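Local coordinates for protein yahD a copper inducible hydrolase (Lactococcus lactis subsp. lactis, PDB 3OG9) that is a copper-inducible protein of the alpha/beta hydrolase fold that binds D-malate and probably acts as a hydrolase, at residues H134-E139 with Q165-D170; K150-S155 with C180-Y185. One frame throughout, in Å; residues are numbered along the deposited sequence.

Contact 1: H134-E139 with Q165-D170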
loop_
_atom_site.group_PDB
_atom_site.type_symbol
_atom_site.label_atom_id
_atom_site.label_comp_id
_atom_site.label_asym_id
_atom_site.label_seq_id
_atom_site.Cartn_x
_atom_site.Cartn_y
_atom_site.Cartn_z
ATOM N N HIS A 134 -5.629 -6.695 0.690
ATOM C CA HIS A 134 -6.545 -6.494 1.816
ATOM C C HIS A 134 -6.541 -5.072 2.372
ATOM O O HIS A 134 -6.487 -4.849 3.600
ATOM C CB HIS A 134 -6.301 -7.570 2.891
ATOM C CG HIS A 134 -6.455 -8.938 2.329
ATOM N ND1 HIS A 134 -7.681 -9.426 1.938
ATOM C CD2 HIS A 134 -5.540 -9.864 1.962
ATOM C CE1 HIS A 134 -7.517 -10.610 1.372
ATOM N NE2 HIS A 134 -6.229 -10.901 1.382
ATOM N N GLY A 135 -6.642 -4.124 1.439
ATOM C CA GLY A 135 -6.735 -2.718 1.758
ATOM C C GLY A 135 -8.176 -2.264 2.008
ATOM O O GLY A 135 -9.168 -3.003 1.763
ATOM N N MET A 136 -8.296 -1.013 2.465
ATOM C CA MET A 136 -9.576 -0.436 2.796
ATOM C C MET A 136 -9.506 1.067 2.722
ATOM O O MET A 136 -8.421 1.636 2.646
ATOM C CB MET A 136 -9.968 -0.850 4.217
ATOM C CG MET A 136 -9.097 -0.219 5.339
ATOM S SD MET A 136 -9.334 -1.104 6.891
ATOM C CE MET A 136 -11.077 -0.977 7.047
ATOM N N GLN A 137 -10.679 1.714 2.760
ATOM C CA GLN A 137 -10.727 3.170 2.893
ATOM C C GLN A 137 -10.454 3.593 4.359
ATOM O O GLN A 137 -11.115 3.103 5.269
ATOM C CB GLN A 137 -12.102 3.674 2.415
ATOM C CG GLN A 137 -12.203 5.174 2.422
ATOM C CD GLN A 137 -13.595 5.671 2.279
ATOM O OE1 GLN A 137 -14.450 5.444 3.155
ATOM N NE2 GLN A 137 -13.850 6.376 1.180
ATOM N N LEU A 138 -9.509 4.508 4.578
ATOM C CA LEU A 138 -9.217 5.052 5.913
ATOM C C LEU A 138 -10.074 6.290 6.294
ATOM O O LEU A 138 -10.386 6.497 7.466
ATOM C CB LEU A 138 -7.730 5.433 5.980
ATOM C CG LEU A 138 -6.794 4.236 5.839
ATOM C CD1 LEU A 138 -5.395 4.720 6.010
ATOM C CD2 LEU A 138 -7.159 3.150 6.895
ATOM N N GLU A 139 -10.417 7.107 5.299
ATOM C CA GLU A 139 -11.165 8.329 5.515
ATOM C C GLU A 139 -11.953 8.709 4.252
ATOM O O GLU A 139 -11.588 8.332 3.125
ATOM C CB GLU A 139 -10.213 9.475 5.935
ATOM C CG GLU A 139 -8.983 9.574 5.035
ATOM C CD GLU A 139 -8.257 10.916 5.122
ATOM O OE1 GLU A 139 -8.789 11.842 5.822
ATOM O OE2 GLU A 139 -7.174 11.034 4.465
ATOM N N GLN A 165 -17.648 -4.833 3.725
ATOM C CA GLN A 165 -18.007 -4.740 2.320
ATOM C C GLN A 165 -18.245 -3.298 1.875
ATOM O O GLN A 165 -17.735 -2.874 0.831
ATOM C CB GLN A 165 -19.255 -5.596 2.023
ATOM C CG GLN A 165 -19.763 -5.459 0.609
ATOM C CD GLN A 165 -20.923 -6.406 0.289
ATOM O OE1 GLN A 165 -20.784 -7.637 0.336
ATOM N NE2 GLN A 165 -22.073 -5.827 -0.074
ATOM N N LYS A 166 -19.016 -2.545 2.661
ATOM C CA LYS A 166 -19.340 -1.162 2.289
ATOM C C LYS A 166 -18.065 -0.363 2.199
ATOM O O LYS A 166 -17.904 0.472 1.302
ATOM C CB LYS A 166 -20.307 -0.503 3.291
ATOM C CG LYS A 166 -20.586 1.017 2.986
ATOM C CD LYS A 166 -21.979 1.472 3.431
ATOM C CE LYS A 166 -22.051 1.754 4.921
ATOM N NZ LYS A 166 -23.486 1.912 5.365
ATOM N N ASN A 167 -17.175 -0.584 3.161
ATOM C CA ASN A 167 -15.902 0.119 3.164
ATOM C C ASN A 167 -15.095 -0.178 1.899
ATOM O O ASN A 167 -14.592 0.747 1.245
ATOM C CB ASN A 167 -15.065 -0.214 4.409
ATOM C CG ASN A 167 -13.728 0.528 4.398
ATOM O OD1 ASN A 167 -12.944 0.386 3.450
ATOM N ND2 ASN A 167 -13.503 1.371 5.392
ATOM N N PHE A 168 -14.938 -1.462 1.558
ATOM C CA PHE A 168 -14.257 -1.803 0.302
ATOM C C PHE A 168 -14.936 -1.199 -0.952
ATOM O O PHE A 168 -14.248 -0.727 -1.845
ATOM C CB PHE A 168 -14.038 -3.317 0.177
ATOM C CG PHE A 168 -13.086 -3.699 -0.950
ATOM C CD1 PHE A 168 -11.704 -3.441 -0.842
ATOM C CD2 PHE A 168 -13.583 -4.295 -2.128
ATOM C CE1 PHE A 168 -10.809 -3.783 -1.905
ATOM C CE2 PHE A 168 -12.702 -4.636 -3.208
ATOM C CZ PHE A 168 -11.324 -4.369 -3.101
ATOM N N GLY A 169 -16.276 -1.171 -0.989
ATOM C CA GLY A 169 -17.024 -0.442 -2.049
ATOM C C GLY A 169 -16.676 1.036 -2.171
ATOM O O GLY A 169 -16.627 1.614 -3.287
ATOM N N ASP A 170 -16.473 1.683 -1.024
ATOM C CA ASP A 170 -16.067 3.090 -1.002
ATOM C C ASP A 170 -14.645 3.282 -1.499
ATOM O O ASP A 170 -14.360 4.250 -2.205
ATOM C CB ASP A 170 -16.241 3.726 0.398
ATOM C CG ASP A 170 -17.706 4.141 0.700
ATOM O OD1 ASP A 170 -18.481 4.546 -0.230
ATOM O OD2 ASP A 170 -18.090 4.092 1.894
HETATM O O HOH W 1 -16.429 3.519 3.919
#
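The side-chain amide of Asn167 pairs with the backbone of Gln137 through two hydrogen bonds. Gln137 N donates to Asn167 OD1 at 2.7 Å, on a lone pair in the carbonyl plane. Asn167 ND2 donates to Gln137 O at 3.0 Å, almost straight at 175°. The two bonds fix the rotation of the amide. Met136 packs on it as well: CB lies 3.3 Å from Asn167 OD1, and the chain bends at chi3 (-55°) to bring CE to 3.8 Å from Asn167 ND2. An alanine at this helix position would remove both bonds and is likely to leave the buried N and O of Gln137 without these mates, freeing the loop beside Met136 to shift. Further along, the extended Gln137 side chain brings its amide over Asp170 CB, with NE2 at 3.7 Å. A water donates to both Gln137 OE1 and Asp170 OD2. Gln137 NE2 also bonds Asp174, one turn on. Gly135 O meets the edge of the Phe168 ring, 3.7 Å from CD1. Met136 touches the bound D-malate, and its N bonds the malate-binding Asn114. The contact thus ties the pocket loop after strand 129-133 to the first turns of helix 165-177, whose Phe168 packs on Leu154 of strand 151-156.

Contact 2: K150-S155 with C180-Y185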
loop_
_atom_site.group_PDB
_atom_site.type_symbol
_atom_site.label_atom_id
_atom_site.label_comp_id
_atom_site.label_asym_id
_atom_site.label_seq_id
_atom_site.Cartn_x
_atom_site.Cartn_y
_atom_site.Cartn_z
ATOM N N LYS A 150 -4.074 5.411 -14.496
ATOM C CA LYS A 150 -3.404 4.543 -13.533
ATOM C C LYS A 150 -4.056 3.166 -13.413
ATOM O O LYS A 150 -5.274 3.021 -13.613
ATOM C CB LYS A 150 -3.371 5.221 -12.145
ATOM C CG LYS A 150 -2.731 6.614 -12.152
ATOM C CD LYS A 150 -1.271 6.563 -12.469
ATOM C CE LYS A 150 -0.625 7.903 -12.092
ATOM N NZ LYS A 150 0.808 7.740 -12.298
ATOM N N HIS A 151 -3.235 2.163 -13.107
ATOM C CA HIS A 151 -3.693 0.796 -12.939
ATOM C C HIS A 151 -3.423 0.368 -11.506
ATOM O O HIS A 151 -2.358 0.640 -10.948
ATOM C CB HIS A 151 -2.977 -0.124 -13.917
ATOM C CG HIS A 151 -3.546 -0.068 -15.302
ATOM N ND1 HIS A 151 -4.542 -0.922 -15.723
ATOM C CD2 HIS A 151 -3.267 0.735 -16.356
ATOM C CE1 HIS A 151 -4.861 -0.641 -16.974
ATOM N NE2 HIS A 151 -4.115 0.370 -17.375
ATOM N N VAL A 152 -4.413 -0.262 -10.890
ATOM C CA VAL A 152 -4.327 -0.571 -9.467
ATOM C C VAL A 152 -4.920 -1.967 -9.270
ATOM O O VAL A 152 -5.985 -2.269 -9.835
ATOM C CB VAL A 152 -5.134 0.476 -8.611
ATOM C CG1 VAL A 152 -5.298 -0.020 -7.150
ATOM C CG2 VAL A 152 -4.402 1.842 -8.612
ATOM N N PHE A 153 -4.230 -2.806 -8.503
ATOM C CA PHE A 153 -4.701 -4.175 -8.158
ATOM C C PHE A 153 -5.125 -4.185 -6.685
ATOM O O PHE A 153 -4.369 -3.672 -5.839
ATOM C CB PHE A 153 -3.520 -5.164 -8.326
ATOM C CG PHE A 153 -3.853 -6.614 -7.945
ATOM C CD1 PHE A 153 -4.229 -7.530 -8.917
ATOM C CD2 PHE A 153 -3.741 -7.042 -6.631
ATOM C CE1 PHE A 153 -4.516 -8.869 -8.564
ATOM C CE2 PHE A 153 -4.027 -8.382 -6.249
ATOM C CZ PHE A 153 -4.437 -9.280 -7.225
ATOM N N LEU A 154 -6.325 -4.718 -6.389
ATOM C CA LEU A 154 -6.840 -4.799 -5.030
ATOM C C LEU A 154 -7.315 -6.192 -4.759
ATOM O O LEU A 154 -8.022 -6.788 -5.595
ATOM C CB LEU A 154 -8.056 -3.873 -4.815
ATOM C CG LEU A 154 -7.892 -2.395 -5.134
ATOM C CD1 LEU A 154 -9.253 -1.669 -5.065
ATOM C CD2 LEU A 154 -6.899 -1.718 -4.190
ATOM N N SER A 155 -6.995 -6.706 -3.580
ATOM C CA SER A 155 -7.650 -7.969 -3.156
ATOM C C SER A 155 -8.658 -7.682 -2.051
ATOM O O SER A 155 -8.506 -6.711 -1.314
ATOM C CB SER A 155 -6.639 -8.980 -2.664
ATOM O OG SER A 155 -6.061 -8.567 -1.442
ATOM N N CYS A 180 -9.111 5.595 -12.041
ATOM C CA CYS A 180 -8.269 4.369 -12.065
ATOM C C CYS A 180 -8.906 3.181 -12.767
ATOM O O CYS A 180 -10.113 2.972 -12.706
ATOM C CB CYS A 180 -7.854 3.898 -10.660
ATOM S SG CYS A 180 -6.845 5.029 -9.768
ATOM N N GLN A 181 -8.051 2.358 -13.374
ATOM C CA GLN A 181 -8.459 1.095 -13.953
ATOM C C GLN A 181 -8.126 0.040 -12.891
ATOM O O GLN A 181 -6.970 -0.165 -12.567
ATOM C CB GLN A 181 -7.645 0.817 -15.228
ATOM C CG GLN A 181 -8.134 1.510 -16.506
ATOM C CD GLN A 181 -7.975 3.038 -16.466
ATOM O OE1 GLN A 181 -6.905 3.588 -16.139
ATOM N NE2 GLN A 181 -9.038 3.718 -16.792
ATOM N N LEU A 182 -9.133 -0.630 -12.369
ATOM C CA LEU A 182 -8.956 -1.557 -11.253
ATOM C C LEU A 182 -9.038 -2.990 -11.671
ATOM O O LEU A 182 -9.880 -3.351 -12.493
ATOM C CB LEU A 182 -10.073 -1.355 -10.203
ATOM C CG LEU A 182 -10.154 -0.010 -9.509
ATOM C CD1 LEU A 182 -11.206 -0.022 -8.338
ATOM C CD2 LEU A 182 -8.761 0.302 -8.982
ATOM N N GLU A 183 -8.183 -3.806 -11.062
ATOM C CA GLU A 183 -8.357 -5.250 -11.051
ATOM C C GLU A 183 -8.657 -5.669 -9.622
ATOM O O GLU A 183 -7.872 -5.378 -8.717
ATOM C CB GLU A 183 -7.089 -5.956 -11.531
ATOM C CG GLU A 183 -7.090 -7.496 -11.371
ATOM C CD GLU A 183 -7.772 -8.202 -12.527
ATOM O OE1 GLU A 183 -7.819 -7.602 -13.616
ATOM O OE2 GLU A 183 -8.238 -9.362 -12.360
ATOM N N ILE A 184 -9.762 -6.392 -9.441
ATOM C CA ILE A 184 -10.147 -6.876 -8.119
ATOM C C ILE A 184 -9.979 -8.384 -8.015
ATOM O O ILE A 184 -10.624 -9.120 -8.769
ATOM C CB ILE A 184 -11.629 -6.479 -7.760
ATOM C CG1 ILE A 184 -11.917 -4.984 -8.036
ATOM C CG2 ILE A 184 -11.995 -6.897 -6.333
ATOM C CD1 ILE A 184 -11.032 -4.033 -7.266
ATOM N N TYR A 185 -9.175 -8.841 -7.053
ATOM C CA TYR A 185 -9.006 -10.271 -6.802
ATOM C C TYR A 185 -9.716 -10.677 -5.503
ATOM O O TYR A 185 -9.488 -10.063 -4.455
ATOM C CB TYR A 185 -7.518 -10.662 -6.703
ATOM C CG TYR A 185 -7.378 -12.147 -6.473
ATOM C CD1 TYR A 185 -7.364 -13.041 -7.557
ATOM C CD2 TYR A 185 -7.346 -12.669 -5.187
ATOM C CE1 TYR A 185 -7.254 -14.438 -7.353
ATOM C CE2 TYR A 185 -7.254 -14.052 -4.966
ATOM C CZ TYR A 185 -7.211 -14.916 -6.047
ATOM O OH TYR A 185 -7.134 -16.258 -5.808
HETATM O O HOH W 2 -5.835 -2.587 -13.882
#
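With chi1 at 178°, the Phe153 side chain extends away from its own N and the ring comes beside Glu183 and Tyr185. Its CZ reaches Tyr185 CB at 3.4 Å. Tyr185 takes the same first torsion, and the two side chains run side by side, pointing the same way. Glu183 CG lies 3.8 Å from Phe153 CD1; beyond it the bend at chi2 turns the carboxylate to within 12° of the ring plane. At the start of the strands, Gln181 CB lies over one face of the His151 imidazole, 3.9 Å from the ring centroid, in a CH-pi contact. A water in the plane of that ring joins His151 ND1 to Gln181 O.

On the other face the pairs are apolar: Val152 with Leu182 and Leu154 with Ile184. Val152 CB meets Leu182 CD2 at 3.7 Å. Leu154 CD1 meets Ile184 CD1 at 3.7 Å and, more loosely, Leu182 CD1. Just before strand 181-186, Cys180 SG rests near Val152 CG2. Helix 111-121 packs on Val152, Leu154 and Cys180, while helix 165-177 packs on Leu154, Leu182 and Ile184. On the His151 and Phe153 face, Trp204 of helix 195-208 meets the Phe153 ring. Ser155 OG there bonds Glu197 of the same helix.

Five backbone hydrogen bonds hold the strands in parallel register, from Gln181 N to Lys150 O at one end to Tyr185 N to Leu154 O, 2.8 Å, at the other. CA-H...O contacts fill the intervals, such as Ser155 CA to Tyr185 O at 3.1 Å. The strand axes differ by 21°. With helix 165-177 between them in sequence, the strands form a beta-alpha-beta crossover at the edge of the central sheet, the build of an alpha/beta hydrolase.

In the fold
The centres of contacts 1 and 2 lie about 13 Å apart, and their segments alternate along the chain: 134-139, 150-155, 165-170, 180-185. Strand 151-156, helix 165-177 and strand 181-186 follow one another. Contact 2 pairs the two strands, and contact 1 anchors the start of the helix between them to the loop after strand 129-133. The contacts touch directly. His134 N probably bonds Ser155 OG at 2.9 Å, and Phe168 CE2 packs on Ile184 CG2 at 3.9 Å. Contact 1 reaches the malate pocket through Met136, while contact 2 forms the edge of the sheet, with Ser155 about 12 Å from the ligand (side chain to malate).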